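Local coordinates for lipoprotein (Bacillus anthracis, PDB 4JG9) that is of unknown function but, as a putative lipoprotein, is probably held at the cell membrane by a lipid-modified N-terminus, at residues K51-E56 against Y166-I171. Residues are numbered along the deposited sequence; the frame is centred on the assembly and turned at random.
Sequences KDVNWE and YDQFVI
Gln168 NE2 hydrogen-bonds Asn158 OD1 on the neighbouring strand 153-161 and Val49 O just ahead of Lys51-Glu56, and these two bonds hold the amide that packs against Val53. Val53 CG2 lies 3.5 Å from Gln168 OE1 and 3.8 Å from Gln168 CD, a van der Waals approach. The other Val53 branch, CG1, turns to Val170, meeting its CG2 at 3.8 Å, and also sits over one face of the Trp55 ring, displaced toward the rim. With CG1 of Val170 anti to the backbone N (chi1 171°), CG2 stands anti to the carbonyl carbon, 3.7 Å from Asn54 O, while CB lies 3.4 Å from Glu56 O. Trp55 is the centre of an inverse gamma turn, with Glu56 N bonded to Asn54 O at 2.8 Å, and both carbonyl oxygens reach Val170 from the loop side. Trp55 CE3 reaches Val170 CG1 obliquely at 4.4 Å, and the same indole packs on Leu154 and Val156 of strand 153-161. Thr58, further along the same loop, hydrogen-bonds the Val170 backbone. With no hydrogen bond directly between them, the two segments meet by van der Waals contact, partly carbon on carbon and partly valine carbons against carbonyl oxygens; flanking Val49 and Thr58 add polar ties.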
loop_
_atom_site.group_PDB
_atom_site.type_symbol
_atom_site.label_atom_id
_atom_site.label_comp_id
_atom_site.label_asym_id
_atom_site.label_seq_id
_atom_site.Cartn_x
_atom_site.Cartn_y
_atom_site.Cartn_z
ATOM N N LYS A 51 -10.201 13.242 -13.186
ATOM C CA LYS A 51 -10.805 13.869 -14.367
ATOM C C LYS A 51 -10.622 15.385 -14.512
ATOM O O LYS A 51 -10.257 15.876 -15.587
ATOM C CB LYS A 51 -12.292 13.490 -14.498
ATOM C CG LYS A 51 -13.184 14.092 -13.405
ATOM C CD LYS A 51 -14.657 13.714 -13.550
ATOM C CE LYS A 51 -15.504 14.450 -12.508
ATOM N NZ LYS A 51 -16.962 14.423 -12.806
ATOM N N ASP A 52 -10.816 16.121 -13.424
ATOM C CA ASP A 52 -10.806 17.575 -13.507
ATOM C C ASP A 52 -9.647 18.194 -12.760
ATOM O O ASP A 52 -9.681 19.374 -12.425
ATOM C CB ASP A 52 -12.108 18.131 -12.941
ATOM C CG ASP A 52 -13.313 17.701 -13.734
ATOM O OD1 ASP A 52 -13.284 17.820 -14.981
ATOM O OD2 ASP A 52 -14.280 17.223 -13.103
ATOM N N VAL A 53 -8.604 17.411 -12.525
ATOM C CA VAL A 53 -7.494 17.903 -11.737
ATOM C C VAL A 53 -6.753 18.969 -12.527
ATOM O O VAL A 53 -6.451 18.792 -13.704
ATOM C CB VAL A 53 -6.539 16.761 -11.315
ATOM C CG1 VAL A 53 -5.229 17.311 -10.752
ATOM C CG2 VAL A 53 -7.229 15.840 -10.308
ATOM N N ASN A 54 -6.479 20.086 -11.878
ATOM C CA ASN A 54 -5.715 21.128 -12.512
ATOM C C ASN A 54 -4.310 20.893 -12.025
ATOM O O ASN A 54 -4.028 21.027 -10.845
ATOM C CB ASN A 54 -6.225 22.493 -12.065
ATOM C CG ASN A 54 -5.522 23.638 -12.763
ATOM O OD1 ASN A 54 -4.832 23.445 -13.761
ATOM N ND2 ASN A 54 -5.696 24.842 -12.235
ATOM N N TRP A 55 -3.419 20.539 -12.936
ATOM C CA TRP A 55 -2.084 20.155 -12.526
ATOM C C TRP A 55 -1.167 21.334 -12.309
ATOM O O TRP A 55 -0.237 21.577 -13.058
ATOM C CB TRP A 55 -1.497 19.128 -13.489
ATOM C CG TRP A 55 -2.042 17.770 -13.221
ATOM C CD1 TRP A 55 -3.068 17.160 -13.864
ATOM C CD2 TRP A 55 -1.615 16.866 -12.203
ATOM N NE1 TRP A 55 -3.298 15.928 -13.323
ATOM C CE2 TRP A 55 -2.415 15.722 -12.300
ATOM C CE3 TRP A 55 -0.627 16.911 -11.222
ATOM C CZ2 TRP A 55 -2.261 14.638 -11.457
ATOM C CZ3 TRP A 55 -0.476 15.837 -10.391
ATOM C CH2 TRP A 55 -1.284 14.714 -10.512
ATOM N N GLU A 56 -1.465 22.056 -11.244
ATOM C CA GLU A 56 -0.686 23.187 -10.814
ATOM C C GLU A 56 -0.693 23.151 -9.301
ATOM O O GLU A 56 -1.670 22.734 -8.700
ATOM C CB GLU A 56 -1.340 24.467 -11.313
ATOM C CG GLU A 56 -0.503 25.715 -11.156
ATOM C CD GLU A 56 -1.179 26.937 -11.742
ATOM O OE1 GLU A 56 -1.989 26.784 -12.670
ATOM O OE2 GLU A 56 -0.902 28.050 -11.270
ATOM N N TYR A 166 -13.727 12.985 -0.127
ATOM C CA TYR A 166 -13.930 14.266 0.538
ATOM C C TYR A 166 -13.504 15.417 -0.356
ATOM O O TYR A 166 -14.298 16.294 -0.675
ATOM C CB TYR A 166 -13.166 14.335 1.865
ATOM C CG TYR A 166 -13.411 15.642 2.572
ATOM C CD1 TYR A 166 -14.630 15.890 3.183
ATOM C CD2 TYR A 166 -12.453 16.645 2.590
ATOM C CE1 TYR A 166 -14.884 17.089 3.818
ATOM C CE2 TYR A 166 -12.696 17.858 3.225
ATOM C CZ TYR A 166 -13.916 18.069 3.836
ATOM O OH TYR A 166 -14.182 19.251 4.471
ATOM N N ASP A 167 -12.225 15.427 -0.710
ATOM C CA ASP A 167 -11.688 16.414 -1.623
ATOM C C ASP A 167 -10.322 15.986 -2.146
ATOM O O ASP A 167 -9.854 14.871 -1.880
ATOM C CB ASP A 167 -11.601 17.783 -0.949
ATOM C CG ASP A 167 -11.981 18.917 -1.902
ATOM O OD1 ASP A 167 -11.646 18.794 -3.104
ATOM O OD2 ASP A 167 -12.647 19.896 -1.466
ATOM N N GLN A 168 -9.688 16.880 -2.893
ATOM C CA GLN A 168 -8.371 16.620 -3.453
ATOM C C GLN A 168 -7.629 17.934 -3.674
ATOM O O GLN A 168 -8.253 18.976 -3.854
ATOM C CB GLN A 168 -8.508 15.867 -4.777
ATOM C CG GLN A 168 -8.982 16.728 -5.938
ATOM C CD GLN A 168 -9.344 15.919 -7.177
ATOM O OE1 GLN A 168 -9.899 16.459 -8.132
ATOM N NE2 GLN A 168 -9.071 14.616 -7.151
ATOM N N PHE A 169 -6.303 17.899 -3.631
ATOM C CA PHE A 169 -5.519 19.056 -4.055
ATOM C C PHE A 169 -4.103 18.660 -4.453
ATOM O O PHE A 169 -3.651 17.559 -4.147
ATOM C CB PHE A 169 -5.549 20.204 -3.022
ATOM C CG PHE A 169 -4.923 19.868 -1.705
ATOM C CD1 PHE A 169 -3.576 20.107 -1.475
ATOM C CD2 PHE A 169 -5.684 19.341 -0.686
ATOM C CE1 PHE A 169 -2.994 19.802 -0.253
ATOM C CE2 PHE A 169 -5.108 19.024 0.538
ATOM C CZ PHE A 169 -3.762 19.256 0.753
ATOM N N VAL A 170 -3.422 19.553 -5.160
ATOM C CA VAL A 170 -2.116 19.253 -5.725
ATOM C C VAL A 170 -0.996 19.919 -4.939
ATOM O O VAL A 170 -1.090 21.088 -4.569
ATOM C CB VAL A 170 -2.057 19.683 -7.212
ATOM C CG1 VAL A 170 -0.653 19.574 -7.759
ATOM C CG2 VAL A 170 -3.008 18.833 -8.037
ATOM N N ILE A 171 0.073 19.175 -4.688
ATOM C CA ILE A 171 1.225 19.721 -3.982
ATOM C C ILE A 171 2.468 19.499 -4.818
ATOM O O ILE A 171 2.437 18.749 -5.796
ATOM C CB ILE A 171 1.400 19.073 -2.584
ATOM C CG1 ILE A 171 1.569 17.559 -2.713
ATOM C CG2 ILE A 171 0.188 19.357 -1.705
ATOM C CD1 ILE A 171 2.876 17.072 -2.235
#